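Local coordinates for protein alpha-galactosidase (Lactobacillus brevis, PDB 3MI6) that probably hydrolyses terminal, non-reducing alpha-D-galactose residues from alpha-galactosides, as a member of glycoside hydrolase family 36, at residues Gln466-Ala471 with Gln517-Val522. Residues are numbered along the deposited sequence; the frame is centred on the assembly and turned at random.
Sequences QMIESA and QAYPNV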
loop_
_atom_site.group_PDB
_atom_site.type_symbol
_atom_site.label_atom_id
_atom_site.label_comp_id
_atom_site.label_asym_id
_atom_site.label_seq_id
_atom_site.Cartn_x
_atom_site.Cartn_y
_atom_site.Cartn_z
ATOM N N GLN D 466 49.062 5.170 -31.940
ATOM C CA GLN D 466 50.325 4.487 -32.156
ATOM C C GLN D 466 50.198 3.024 -31.779
ATOM O O GLN D 466 50.865 2.167 -32.357
ATOM C CB GLN D 466 51.453 5.143 -31.363
ATOM C CG GLN D 466 51.859 6.499 -31.901
ATOM C CD GLN D 466 53.084 7.063 -31.216
ATOM O OE1 GLN D 466 53.514 6.571 -30.166
ATOM N NE2 GLN D 466 53.655 8.110 -31.805
HETATM N N MSE D 467 49.325 2.746 -30.813
HETATM C CA MSE D 467 49.124 1.391 -30.315
HETATM C C MSE D 467 48.145 0.589 -31.182
HETATM O O MSE D 467 48.280 -0.631 -31.334
HETATM C CB MSE D 467 48.649 1.430 -28.868
HETATM C CG MSE D 467 48.763 0.091 -28.152
HETATM SE SE MSE D 467 50.604 -0.558 -27.946
HETATM C CE MSE D 467 51.414 1.099 -27.296
ATOM N N ILE D 468 47.165 1.291 -31.746
ATOM C CA ILE D 468 46.201 0.697 -32.661
ATOM C C ILE D 468 46.872 0.323 -33.969
ATOM O O ILE D 468 46.576 -0.730 -34.535
ATOM C CB ILE D 468 45.054 1.663 -32.967
ATOM C CG1 ILE D 468 44.197 1.892 -31.724
ATOM C CG2 ILE D 468 44.200 1.136 -34.088
ATOM C CD1 ILE D 468 43.222 3.045 -31.873
ATOM N N GLU D 469 47.774 1.184 -34.446
ATOM C CA GLU D 469 48.529 0.920 -35.678
ATOM C C GLU D 469 49.593 -0.152 -35.463
ATOM O O GLU D 469 49.766 -1.054 -36.278
ATOM C CB GLU D 469 49.183 2.198 -36.216
ATOM C CG GLU D 469 48.219 3.193 -36.878
ATOM C CD GLU D 469 48.930 4.185 -37.794
ATOM O OE1 GLU D 469 50.175 4.097 -37.926
ATOM O OE2 GLU D 469 48.244 5.048 -38.387
ATOM N N SER D 470 50.297 -0.040 -34.348
ATOM C CA SER D 470 51.388 -0.938 -34.033
ATOM C C SER D 470 50.888 -2.365 -33.823
ATOM O O SER D 470 51.466 -3.322 -34.343
ATOM C CB SER D 470 52.133 -0.417 -32.798
ATOM O OG SER D 470 53.066 -1.355 -32.297
ATOM N N ALA D 471 49.795 -2.503 -33.080
ATOM C CA ALA D 471 49.296 -3.821 -32.698
ATOM C C ALA D 471 48.013 -4.257 -33.443
ATOM O O ALA D 471 47.418 -5.306 -33.137
ATOM C CB ALA D 471 49.103 -3.879 -31.191
ATOM N N GLN D 517 37.022 8.334 -35.675
ATOM C CA GLN D 517 37.070 8.796 -37.060
ATOM C C GLN D 517 38.316 8.278 -37.786
ATOM O O GLN D 517 38.255 7.944 -38.968
ATOM C CB GLN D 517 36.967 10.317 -37.143
ATOM C CG GLN D 517 35.827 10.853 -36.330
ATOM C CD GLN D 517 35.233 12.116 -36.904
ATOM O OE1 GLN D 517 35.212 13.169 -36.243
ATOM N NE2 GLN D 517 34.732 12.022 -38.144
ATOM N N ALA D 518 39.430 8.178 -37.071
ATOM C CA ALA D 518 40.692 7.780 -37.688
ATOM C C ALA D 518 40.853 6.282 -37.825
ATOM O O ALA D 518 41.585 5.826 -38.691
ATOM C CB ALA D 518 41.858 8.358 -36.925
ATOM N N TYR D 519 40.182 5.520 -36.967
ATOM C CA TYR D 519 40.271 4.055 -36.996
ATOM C C TYR D 519 38.901 3.421 -36.776
ATOM O O TYR D 519 38.686 2.742 -35.775
ATOM C CB TYR D 519 41.246 3.550 -35.921
ATOM C CG TYR D 519 42.608 4.236 -35.917
ATOM C CD1 TYR D 519 43.678 3.715 -36.640
ATOM C CD2 TYR D 519 42.823 5.397 -35.183
ATOM C CE1 TYR D 519 44.913 4.334 -36.638
ATOM C CE2 TYR D 519 44.050 6.017 -35.175
ATOM C CZ TYR D 519 45.096 5.486 -35.902
ATOM O OH TYR D 519 46.323 6.113 -35.887
ATOM N N PRO D 520 37.970 3.646 -37.716
ATOM C CA PRO D 520 36.554 3.283 -37.544
ATOM C C PRO D 520 36.249 1.784 -37.423
ATOM O O PRO D 520 35.103 1.448 -37.166
ATOM C CB PRO D 520 35.885 3.853 -38.801
ATOM C CG PRO D 520 36.992 4.023 -39.786
ATOM C CD PRO D 520 38.200 4.377 -38.972
ATOM N N ASN D 521 37.229 0.905 -37.591
ATOM C CA ASN D 521 36.971 -0.538 -37.502
ATOM C C ASN D 521 37.240 -1.069 -36.107
ATOM O O ASN D 521 37.169 -2.277 -35.848
ATOM C CB ASN D 521 37.820 -1.305 -38.519
ATOM C CG ASN D 521 37.464 -0.953 -39.947
ATOM O OD1 ASN D 521 36.341 -0.512 -40.235
ATOM N ND2 ASN D 521 38.419 -1.140 -40.853
ATOM N N VAL D 522 37.569 -0.150 -35.216
ATOM C CA VAL D 522 37.885 -0.511 -33.863
ATOM C C VAL D 522 36.608 -0.422 -33.055
ATOM O O VAL D 522 35.944 0.612 -33.017
ATOM C CB VAL D 522 38.955 0.419 -33.275
ATOM C CG1 VAL D 522 39.033 0.263 -31.759
ATOM C CG2 VAL D 522 40.305 0.157 -33.929
#
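Tyr519, just past the end of helix 500-518, reaches across to Ile468 and Glu469 on the neighbouring helix 454-471. From CB, CG lies anti to the carbonyl carbon (chi1 -50°), and this torsion sets the ring against Ile468 and Glu469. CG and CD1 come first, with Ile468 CG2 3.7 Å from Tyr519 CD1; on the other ortho carbon, Ile468 CD1 lies over one face of the ring, 4.1 Å from Tyr519 CD2. Farther out, Tyr519 CE1 meets Glu469 CG at 3.5 Å, this methylene sitting at the ring edge near its plane. At the tip, Tyr519 OH makes at most a weak, doubtful hydrogen bond to Glu469 OE2, since the place of the hydroxyl is unsure, and the carboxylate is turned 73° from the ring. Past Tyr519, the type I turn Tyr519-Val522 brings Val522 CG2 to 4.0 Å from Ile468 CG2. With an alanine here in place of Tyr519 the ring would be gone, which is likely to open a gap beside the Ile468 methyls and take away the packing on Glu469 CG. In the (beta/alpha)8 barrel the contact joins helix 454-471 to the turn linking the next outer helix, 500-518, to strand 523-526, mainly by apolar packing, with polar chemistry confined to a weak link at the solvent-exposed Glu469.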